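Local coordinates for protein transcriptional regulator, TetR family (PDB 3NNR) that probably binds DNA through a helix-turn-helix motif and so regulates transcription, as in other members of the TetR family, at residues 56-59 / 60-63; 39-42 / 43-47; 159-162 / 163-166. All blocks are in the same frame, centred on the assembly; numbering follows the deposited sequence.

Contact 1 of 3, residues 56-59 / 60-63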
ATOM      1  N   ILE A  56     -18.920   8.654   7.471  1.00 50.52           N
ATOM      2  CA  ILE A  56     -17.644   9.339   7.302  1.00 49.83           C
ATOM      3  C   ILE A  56     -17.083   9.025   5.899  1.00 52.01           C
ATOM      4  O   ILE A  56     -16.666   9.939   5.181  1.00 53.07           O
ATOM      5  CB  ILE A  56     -16.620   8.933   8.359  1.00 49.43           C
ATOM      6  CG1 ILE A  56     -17.016   9.467   9.750  1.00 49.58           C
ATOM      7  CG2 ILE A  56     -15.251   9.445   7.972  1.00 38.30           C
ATOM      8  CD1 ILE A  56     -16.123   8.915  10.938  1.00 39.93           C
ATOM      9  N   PHE A  57     -17.073   7.746   5.526  1.00 49.87           N
ATOM     10  CA  PHE A  57     -16.633   7.356   4.185  1.00 50.44           C
ATOM     11  C   PHE A  57     -17.427   8.066   3.078  1.00 53.69           C
ATOM     12  O   PHE A  57     -16.848   8.542   2.094  1.00 55.86           O
ATOM     13  CB  PHE A  57     -16.723   5.850   3.952  1.00 49.71           C
ATOM     14  CG  PHE A  57     -16.587   5.482   2.514  1.00 46.35           C
ATOM     15  CD1 PHE A  57     -15.336   5.494   1.910  1.00 53.94           C
ATOM     16  CD2 PHE A  57     -17.688   5.189   1.752  1.00 49.83           C
ATOM     17  CE1 PHE A  57     -15.197   5.205   0.574  1.00 45.47           C
ATOM     18  CE2 PHE A  57     -17.556   4.907   0.407  1.00 57.25           C
ATOM     19  CZ  PHE A  57     -16.300   4.910  -0.175  1.00 48.25           C
ATOM     20  N   GLN A  58     -18.746   8.119   3.232  1.00 55.34           N
ATOM     21  CA  GLN A  58     -19.587   8.813   2.263  1.00 56.57           C
ATOM     22  C   GLN A  58     -19.212  10.283   2.081  1.00 56.50           C
ATOM     23  O   GLN A  58     -19.455  10.812   0.989  1.00 59.75           O
ATOM     24  CB  GLN A  58     -21.068   8.694   2.607  1.00 56.96           C
ATOM     25  CG  GLN A  58     -21.635   7.325   2.351  1.00 61.57           C
ATOM     26  CD  GLN A  58     -23.106   7.193   2.744  1.00 65.14           C
ATOM     27  OE1 GLN A  58     -23.558   7.700   3.784  1.00 66.75           O
ATOM     28  NE2 GLN A  58     -23.846   6.488   1.921  1.00 60.12           N
ATOM     29  N   GLU A  59     -18.684  10.933   3.133  1.00 55.34           N
ATOM     30  CA  GLU A  59     -18.217  12.329   3.033  1.00 59.46           C
ATOM     31  C   GLU A  59     -16.887  12.369   2.262  1.00 57.52           C
ATOM     32  O   GLU A  59     -16.693  13.276   1.479  1.00 62.36           O
ATOM     33  CB  GLU A  59     -18.037  13.052   4.386  1.00 61.24           C
ATOM     34  CG  GLU A  59     -19.265  13.152   5.352  1.00 71.23           C
ATOM     35  CD  GLU A  59     -20.500  13.883   4.791  1.00 93.26           C
ATOM     36  OE1 GLU A  59     -20.341  14.810   3.952  1.00101.28           O
ATOM     37  OE2 GLU A  59     -21.642  13.532   5.220  1.00 96.47           O
ATOM     38  N   TYR A  60     -15.994  11.409   2.510  1.00 55.12           N
ATOM     39  CA  TYR A  60     -14.688  11.285   1.816  1.00 54.34           C
ATOM     40  C   TYR A  60     -14.925  11.019   0.331  1.00 54.83           C
ATOM     41  O   TYR A  60     -14.358  11.701  -0.513  1.00 55.21           O
ATOM     42  CB  TYR A  60     -13.836  10.168   2.446  1.00 50.93           C
ATOM     43  CG  TYR A  60     -12.488   9.856   1.777  1.00 48.20           C
ATOM     44  CD1 TYR A  60     -11.457  10.813   1.664  1.00 56.78           C
ATOM     45  CD2 TYR A  60     -12.232   8.602   1.285  1.00 47.98           C
ATOM     46  CE1 TYR A  60     -10.204  10.492   1.028  1.00 47.31           C
ATOM     47  CE2 TYR A  60     -11.040   8.290   0.680  1.00 51.25           C
ATOM     48  CZ  TYR A  60     -10.022   9.219   0.552  1.00 50.97           C
ATOM     49  OH  TYR A  60      -8.863   8.757  -0.065  1.00 70.62           O
ATOM     50  N   GLU A  61     -15.800  10.058   0.045  1.00 55.57           N
ATOM     51  CA  GLU A  61     -16.221   9.699  -1.314  1.00 57.02           C
ATOM     52  C   GLU A  61     -16.726  10.941  -2.070  1.00 61.37           C
ATOM     53  O   GLU A  61     -16.280  11.208  -3.186  1.00 62.82           O
ATOM     54  CB  GLU A  61     -17.315   8.624  -1.234  1.00 57.74           C
ATOM     55  CG  GLU A  61     -17.764   8.015  -2.555  1.00 62.69           C
ATOM     56  CD  GLU A  61     -18.961   7.085  -2.429  1.00 66.23           C
ATOM     57  OE1 GLU A  61     -19.891   7.340  -1.615  1.00 68.74           O
ATOM     58  OE2 GLU A  61     -18.988   6.114  -3.210  1.00 71.21           O
ATOM     59  N   LYS A  62     -17.628  11.711  -1.455  1.00 63.30           N
ATOM     60  CA  LYS A  62     -18.149  12.951  -2.076  1.00 65.81           C
ATOM     61  C   LYS A  62     -17.048  13.957  -2.353  1.00 63.88           C
ATOM     62  O   LYS A  62     -17.070  14.626  -3.381  1.00 67.63           O
ATOM     63  CB  LYS A  62     -19.218  13.640  -1.211  1.00 68.64           C
ATOM     64  CG  LYS A  62     -20.614  13.023  -1.284  1.00 83.96           C
ATOM     65  CD  LYS A  62     -21.589  13.639  -0.230  1.00 91.73           C
ATOM     66  CE  LYS A  62     -22.856  12.769  -0.053  1.00 99.68           C
ATOM     67  NZ  LYS A  62     -23.455  12.862   1.318  1.00100.50           N
ATOM     68  N   LEU A  63     -16.092  14.048  -1.438  1.00 60.04           N
ATOM     69  CA  LEU A  63     -14.992  15.003  -1.537  1.00 60.65           C
ATOM     70  C   LEU A  63     -14.081  14.661  -2.708  1.00 58.13           C
ATOM     71  O   LEU A  63     -13.826  15.501  -3.562  1.00 59.31           O
ATOM     72  CB  LEU A  63     -14.165  15.017  -0.241  1.00 60.76           C
ATOM     73  CG  LEU A  63     -13.349  16.269   0.045  1.00 67.18           C
ATOM     74  CD1 LEU A  63     -14.335  17.344   0.500  1.00 62.29           C
ATOM     75  CD2 LEU A  63     -12.237  16.023   1.090  1.00 67.86           C
TER
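Phe57 O receives Glu61 N at 2.8 Å with an N-H...O angle of 176°, the straightest of four successive i to i+4 bonds that run from the carbonyls of 56-59 to the amides of 60-63. The two segments form one continuous run of alpha-helix, about two turns of helix 49-67. The main side-chain contact is Phe57 with Glu61, one turn apart. With CG opposite its own amide nitrogen (chi1 167°), the phenyl group runs along the helix toward Glu61, whose CB lies over one ring face, 4.3 Å from the centroid, a CH-pi contact offset toward the rim. Farther out the carboxylate carbon CD comes within 3.8 Å of Phe57 CE2. The carboxylate forms a salt bridge through OE2 with Arg122 of helix 110-136, which also packs on Phe57. An alanine at Glu61 would keep CB over the ring but would probably leave Arg122 without its carboxylate mate and take away the carboxylate's contact with Phe57 CE2. Ile56 packs on helix 6-21, so this part of the helix meets both that helix and, in the probable regulatory region, helix 110-136. Glu59 OE2 and Lys62 NZ, 4.4 Å apart, are oppositely charged but beyond salt-bridge range.

Contact 2 of 3, residues 39-42 / 43-47; sequences PGNL and YYHFR
Asn41 and His45 meet through their first torsions: chi1 -167° sets Asn41 CG anti to the backbone N and turns the amide toward the following turn, while chi1 -64° lays the His45 ring beside its own backbone N, back toward Asn41, and the two flat groups lie alongside, pointing the same way. They sit on helix 39-45, the second helix of the predicted helix-turn-helix motif, which in TetR-family proteins is the recognition helix. The amide and imidazole planes are only 28° apart, and Asn41 OD1 lies at the edge of the His45 ring, in its plane, 3.8 Å from CD2. His45 CD2 also comes within 3.3 Å of Asn41 O; both oxygens of Asn41 thus approach the ring at CD2, OD1 in plane and the backbone O obliquely. One face of the imidazole is covered by Tyr44 CD2, which stands over the ring centre.

Leu42 and Phe46 make the apolar counterpart. Leu42 CD2 meets Phe46 CB at 4.0 Å and lies near the plane of the phenyl ring, at its edge. Both side chains are buried: Leu42 packs on Ala32 of helix 28-35 and on Ile52 of helix 49-67, while Phe46 reaches Ile10 of helix 6-21 as well as Ile52. Leu42 of the short helix and Phe46 just beyond it together meet helices 6-21, 28-35 and 49-67. Tyr43 and Tyr44, by contrast, are exposed, consistent with a surface that could meet DNA.

Tyr43 N to Pro39 O is a regular i to i+4 bond of 2.8 Å. Leu42 O takes two donors: a weak bond from His45 N at 3.2 Å, and a stronger one from Phe46 N at 2.8 Å.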
ATOM      1  N   PRO A  39     -24.568   7.750  26.196  1.00 61.60           N
ATOM      2  CA  PRO A  39     -24.572   6.674  25.190  1.00 59.96           C
ATOM      3  C   PRO A  39     -25.904   6.656  24.399  1.00 60.72           C
ATOM      4  O   PRO A  39     -25.919   6.513  23.157  1.00 62.01           O
ATOM      5  CB  PRO A  39     -24.410   5.406  26.036  1.00 59.95           C
ATOM      6  CG  PRO A  39     -23.706   5.861  27.280  1.00 64.05           C
ATOM      7  CD  PRO A  39     -24.073   7.283  27.515  1.00 61.29           C
ATOM      8  N   GLY A  40     -27.007   6.815  25.122  1.00 60.39           N
ATOM      9  CA  GLY A  40     -28.318   6.912  24.494  1.00 62.55           C
ATOM     10  C   GLY A  40     -28.465   8.029  23.469  1.00 58.76           C
ATOM     11  O   GLY A  40     -29.135   7.848  22.474  1.00 56.58           O
ATOM     12  N   ASN A  41     -27.835   9.179  23.732  1.00 59.63           N
ATOM     13  CA  ASN A  41     -27.869  10.330  22.818  1.00 58.05           C
ATOM     14  C   ASN A  41     -27.164   9.956  21.526  1.00 56.59           C
ATOM     15  O   ASN A  41     -27.681  10.248  20.470  1.00 59.33           O
ATOM     16  CB  ASN A  41     -27.255  11.563  23.482  1.00 58.08           C
ATOM     17  CG  ASN A  41     -27.531  12.884  22.738  1.00 59.81           C
ATOM     18  OD1 ASN A  41     -27.851  12.915  21.546  1.00 65.51           O
ATOM     19  ND2 ASN A  41     -27.391  14.005  23.476  1.00 59.37           N
ATOM     20  N   LEU A  42     -26.011   9.296  21.631  1.00 53.73           N
ATOM     21  CA  LEU A  42     -25.249   8.831  20.470  1.00 54.89           C
ATOM     22  C   LEU A  42     -26.045   7.763  19.711  1.00 57.53           C
ATOM     23  O   LEU A  42     -26.086   7.786  18.481  1.00 62.17           O
ATOM     24  CB  LEU A  42     -23.893   8.224  20.891  1.00 52.88           C
ATOM     25  CG  LEU A  42     -22.762   8.188  19.857  1.00 51.71           C
ATOM     26  CD1 LEU A  42     -21.590   7.431  20.441  1.00 60.61           C
ATOM     27  CD2 LEU A  42     -23.095   7.556  18.557  1.00 59.70           C
ATOM     28  N   TYR A  43     -26.673   6.839  20.441  1.00 55.83           N
ATOM     29  CA  TYR A  43     -27.474   5.794  19.818  1.00 54.34           C
ATOM     30  C   TYR A  43     -28.625   6.347  18.947  1.00 56.83           C
ATOM     31  O   TYR A  43     -28.924   5.758  17.906  1.00 58.83           O
ATOM     32  CB  TYR A  43     -27.962   4.795  20.874  1.00 57.07           C
ATOM     33  CG  TYR A  43     -28.678   3.568  20.310  1.00 60.02           C
ATOM     34  CD1 TYR A  43     -27.970   2.456  19.850  1.00 61.84           C
ATOM     35  CD2 TYR A  43     -30.063   3.513  20.264  1.00 48.79           C
ATOM     36  CE1 TYR A  43     -28.647   1.331  19.331  1.00 66.62           C
ATOM     37  CE2 TYR A  43     -30.738   2.408  19.753  1.00 66.24           C
ATOM     38  CZ  TYR A  43     -30.029   1.322  19.294  1.00 64.53           C
ATOM     39  OH  TYR A  43     -30.721   0.255  18.792  1.00 68.26           O
ATOM     40  N   TYR A  44     -29.233   7.476  19.339  1.00 55.91           N
ATOM     41  CA  TYR A  44     -30.315   8.117  18.569  1.00 57.45           C
ATOM     42  C   TYR A  44     -29.889   8.460  17.142  1.00 59.98           C
ATOM     43  O   TYR A  44     -30.660   8.289  16.190  1.00 60.00           O
ATOM     44  CB  TYR A  44     -30.803   9.397  19.269  1.00 55.78           C
ATOM     45  CG  TYR A  44     -31.908  10.193  18.548  1.00 60.34           C
ATOM     46  CD1 TYR A  44     -33.171   9.651  18.328  1.00 62.59           C
ATOM     47  CD2 TYR A  44     -31.700  11.530  18.139  1.00 65.42           C
ATOM     48  CE1 TYR A  44     -34.210  10.421  17.662  1.00 65.92           C
ATOM     49  CE2 TYR A  44     -32.729  12.296  17.484  1.00 66.42           C
ATOM     50  CZ  TYR A  44     -33.968  11.737  17.253  1.00 64.05           C
ATOM     51  OH  TYR A  44     -34.953  12.483  16.618  1.00 76.06           O
ATOM     52  N   HIS A  45     -28.664   8.976  17.042  1.00 62.48           N
ATOM     53  CA  HIS A  45     -28.056   9.387  15.787  1.00 62.11           C
ATOM     54  C   HIS A  45     -27.421   8.191  15.061  1.00 58.94           C
ATOM     55  O   HIS A  45     -27.531   8.123  13.849  1.00 59.85           O
ATOM     56  CB  HIS A  45     -27.025  10.520  16.044  1.00 61.55           C
ATOM     57  CG  HIS A  45     -27.642  11.780  16.589  1.00 62.71           C
ATOM     58  ND1 HIS A  45     -28.369  12.648  15.800  1.00 67.02           N
ATOM     59  CD2 HIS A  45     -27.643  12.314  17.837  1.00 58.57           C
ATOM     60  CE1 HIS A  45     -28.806  13.653  16.543  1.00 67.94           C
ATOM     61  NE2 HIS A  45     -28.372  13.480  17.780  1.00 68.35           N
ATOM     62  N   PHE A  46     -26.776   7.267  15.790  1.00 57.20           N
ATOM     63  CA  PHE A  46     -26.071   6.105  15.200  1.00 57.11           C
ATOM     64  C   PHE A  46     -26.185   4.816  16.002  1.00 58.04           C
ATOM     65  O   PHE A  46     -25.598   4.703  17.079  1.00 59.42           O
ATOM     66  CB  PHE A  46     -24.561   6.413  15.021  1.00 56.73           C
ATOM     67  CG  PHE A  46     -24.283   7.565  14.102  1.00 58.35           C
ATOM     68  CD1 PHE A  46     -24.338   7.388  12.719  1.00 60.54           C
ATOM     69  CD2 PHE A  46     -24.004   8.832  14.609  1.00 58.09           C
ATOM     70  CE1 PHE A  46     -24.113   8.454  11.849  1.00 61.57           C
ATOM     71  CE2 PHE A  46     -23.778   9.920  13.744  1.00 60.88           C
ATOM     72  CZ  PHE A  46     -23.823   9.724  12.355  1.00 61.91           C
ATOM     73  N   ARG A  47     -26.867   3.822  15.428  1.00 62.84           N
ATOM     74  CA  ARG A  47     -27.075   2.488  16.042  1.00 64.46           C
ATOM     75  C   ARG A  47     -25.795   1.744  16.410  1.00 63.01           C
ATOM     76  O   ARG A  47     -25.813   0.940  17.325  1.00 65.63           O
ATOM     77  CB  ARG A  47     -27.961   1.591  15.144  1.00 67.05           C
TER

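Contact 3 of 3, residues 159-162 / 163-166; sequences ITNW and MAFL
Asn161 O accepts Phe165 N at 3.2 Å and Trp162 O accepts Leu166 N at 3.1 Å, two i to i+4 bonds at the start of helix 162-169, which follows helix 145-160. Asn161 occupies the N-cap position between the two helices, although its side chain makes no capping bond; OD1 touches Ala164 CB at 3.6 Å, and ND2 makes weak hydrogen bonds to Thr160 OG1 and Leu157 O of the second subunit. Trp162 carries most of the side-chain contact. Its CG is anti to the backbone N (chi1 -174°), which carries the indole along the new helix to meet Phe165 and Leu166. Leu166 CG lies over one indole face, 4.2 Å from the centroid of the five-membered ring and 22° off its normal, a CH-pi contact. The two methyls spread along that face: Leu166 CD1 nears NE1 and CD1 of Trp162, and Leu166 CD2 is 4.0 Å from Trp162 CZ2. Phe165 meets the outer part of the six-membered ring obliquely, the planes at 36°. Both aromatic residues also pack on Leu153 of the second subunit, and Phe165 meets Trp156 of that subunit edge-to-face. Asn161 packs on its own counterpart there, so this helix junction is part of the dimer interface within the probable regulatory region. The closest approach of the aromatic pair is Phe165 CD2 to Trp162 CZ3, 3.7 Å.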
ATOM      1  N   ILE A 159       0.049   6.000  -4.540  1.00 61.90           N
ATOM      2  CA  ILE A 159      -0.589   7.055  -3.748  1.00 63.28           C
ATOM      3  C   ILE A 159      -1.185   6.523  -2.454  1.00 63.92           C
ATOM      4  O   ILE A 159      -0.887   7.017  -1.387  1.00 67.09           O
ATOM      5  CB  ILE A 159      -1.665   7.812  -4.535  1.00 60.61           C
ATOM      6  CG1 ILE A 159      -1.023   8.615  -5.664  1.00 64.64           C
ATOM      7  CG2 ILE A 159      -2.340   8.812  -3.649  1.00 67.81           C
ATOM      8  CD1 ILE A 159      -2.006   9.413  -6.519  1.00 61.50           C
ATOM      9  N   THR A 160      -1.966   5.470  -2.558  1.00 64.53           N
ATOM     10  CA  THR A 160      -2.665   4.913  -1.397  1.00 61.49           C
ATOM     11  C   THR A 160      -1.787   4.165  -0.420  1.00 63.53           C
ATOM     12  O   THR A 160      -2.260   3.873   0.656  1.00 70.40           O
ATOM     13  CB  THR A 160      -3.836   4.021  -1.821  1.00 60.32           C
ATOM     14  OG1 THR A 160      -3.358   2.882  -2.539  1.00 62.51           O
ATOM     15  CG2 THR A 160      -4.768   4.813  -2.674  1.00 50.07           C
ATOM     16  N   ASN A 161      -0.542   3.854  -0.776  1.00 61.96           N
ATOM     17  CA  ASN A 161       0.398   3.209   0.133  1.00 63.59           C
ATOM     18  C   ASN A 161       1.509   4.148   0.657  1.00 64.19           C
ATOM     19  O   ASN A 161       2.455   3.676   1.323  1.00 66.01           O
ATOM     20  CB  ASN A 161       1.084   2.017  -0.595  1.00 67.76           C
ATOM     21  CG  ASN A 161       1.597   0.913   0.370  1.00 68.26           C
ATOM     22  OD1 ASN A 161       0.956   0.622   1.393  1.00 78.50           O
ATOM     23  ND2 ASN A 161       2.745   0.271   0.017  1.00 75.75           N
ATOM     24  N   TRP A 162       1.419   5.455   0.387  1.00 63.27           N
ATOM     25  CA  TRP A 162       2.484   6.390   0.784  1.00 62.15           C
ATOM     26  C   TRP A 162       2.506   6.633   2.297  1.00 61.75           C
ATOM     27  O   TRP A 162       3.581   6.596   2.882  1.00 57.70           O
ATOM     28  CB  TRP A 162       2.361   7.711   0.016  1.00 62.65           C
ATOM     29  CG  TRP A 162       3.504   8.640   0.295  1.00 60.85           C
ATOM     30  CD1 TRP A 162       3.442   9.848   0.909  1.00 62.70           C
ATOM     31  CD2 TRP A 162       4.883   8.399   0.015  1.00 59.30           C
ATOM     32  NE1 TRP A 162       4.701  10.397   1.004  1.00 61.08           N
ATOM     33  CE2 TRP A 162       5.604   9.522   0.473  1.00 58.04           C
ATOM     34  CE3 TRP A 162       5.586   7.335  -0.588  1.00 54.68           C
ATOM     35  CZ2 TRP A 162       7.001   9.625   0.347  1.00 66.48           C
ATOM     36  CZ3 TRP A 162       6.952   7.424  -0.696  1.00 54.68           C
ATOM     37  CH2 TRP A 162       7.655   8.575  -0.251  1.00 66.16           C
HETATM   38  N   MSE A 163       1.337   6.938   2.884  1.00 63.25           N
HETATM   39  CA  MSE A 163       1.182   7.148   4.334  0.50 65.78           C
HETATM   40  C   MSE A 163       1.878   5.931   5.016  1.00 69.44           C
HETATM   41  O   MSE A 163       2.899   6.081   5.733  1.00 70.33           O
HETATM   42  CB  MSE A 163      -0.333   7.245   4.710  0.50 66.67           C
HETATM   43  CG  MSE A 163      -0.797   8.486   5.534  0.50 63.17           C
HETATM   44 SE   MSE A 163      -0.761  10.077   4.435  0.38 54.39          SE
HETATM   45  CE  MSE A 163       1.122  10.426   4.501  0.50 55.56           C
ATOM     46  N   ALA A 164       1.359   4.732   4.721  1.00 71.52           N
ATOM     47  CA  ALA A 164       1.879   3.463   5.270  1.00 73.53           C
ATOM     48  C   ALA A 164       3.387   3.303   5.190  1.00 72.62           C
ATOM     49  O   ALA A 164       4.003   2.785   6.133  1.00 80.70           O
ATOM     50  CB  ALA A 164       1.153   2.245   4.617  1.00 76.35           C
ATOM     51  N   PHE A 165       3.995   3.752   4.092  1.00 71.40           N
ATOM     52  CA  PHE A 165       5.482   3.721   3.969  1.00 72.67           C
ATOM     53  C   PHE A 165       6.171   4.682   4.942  1.00 77.69           C
ATOM     54  O   PHE A 165       7.235   4.360   5.481  1.00 83.28           O
ATOM     55  CB  PHE A 165       5.971   4.022   2.539  1.00 69.64           C
ATOM     56  CG  PHE A 165       7.495   4.182   2.418  1.00 63.57           C
ATOM     57  CD1 PHE A 165       8.337   3.103   2.572  1.00 64.55           C
ATOM     58  CD2 PHE A 165       8.070   5.432   2.177  1.00 67.44           C
ATOM     59  CE1 PHE A 165       9.764   3.242   2.467  1.00 73.74           C
ATOM     60  CE2 PHE A 165       9.481   5.594   2.058  1.00 70.17           C
ATOM     61  CZ  PHE A 165      10.330   4.486   2.209  1.00 75.00           C
ATOM     62  N   LEU A 166       5.598   5.877   5.101  1.00 80.03           N
ATOM     63  CA  LEU A 166       6.146   6.903   5.991  1.00 82.01           C
ATOM     64  C   LEU A 166       6.194   6.428   7.433  1.00 84.34           C
ATOM     65  O   LEU A 166       7.219   6.671   8.080  1.00 85.89           O
ATOM     66  CB  LEU A 166       5.390   8.243   5.877  1.00 81.68           C
ATOM     67  CG  LEU A 166       5.526   9.000   4.546  1.00 76.91           C
ATOM     68  CD1 LEU A 166       4.543  10.126   4.503  1.00 73.14           C
ATOM     69  CD2 LEU A 166       6.919   9.511   4.319  1.00 65.79           C
TER

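Overall arrangement
Along the chain the order is contact 2, contact 1, contact 3. Contact 2 lies on helix 39-45 in the predicted DNA-binding motif, with its centre about 29 Å from that of the chain; contact 1 follows on the next helix, 49-67, their centres about 21 Å apart. Contact 3, where helix 145-160 gives way to helix 162-169, lies across the chain's centre from contact 1, about 20 Å from it and about 34 Å from contact 2, again between centres. None touches another. Helix 49-67 packs against the DNA-binding helices at one end and against helix 110-136 farther along, so it links the probable DNA-reading part to the helical body, whose dimer interface includes contact 3.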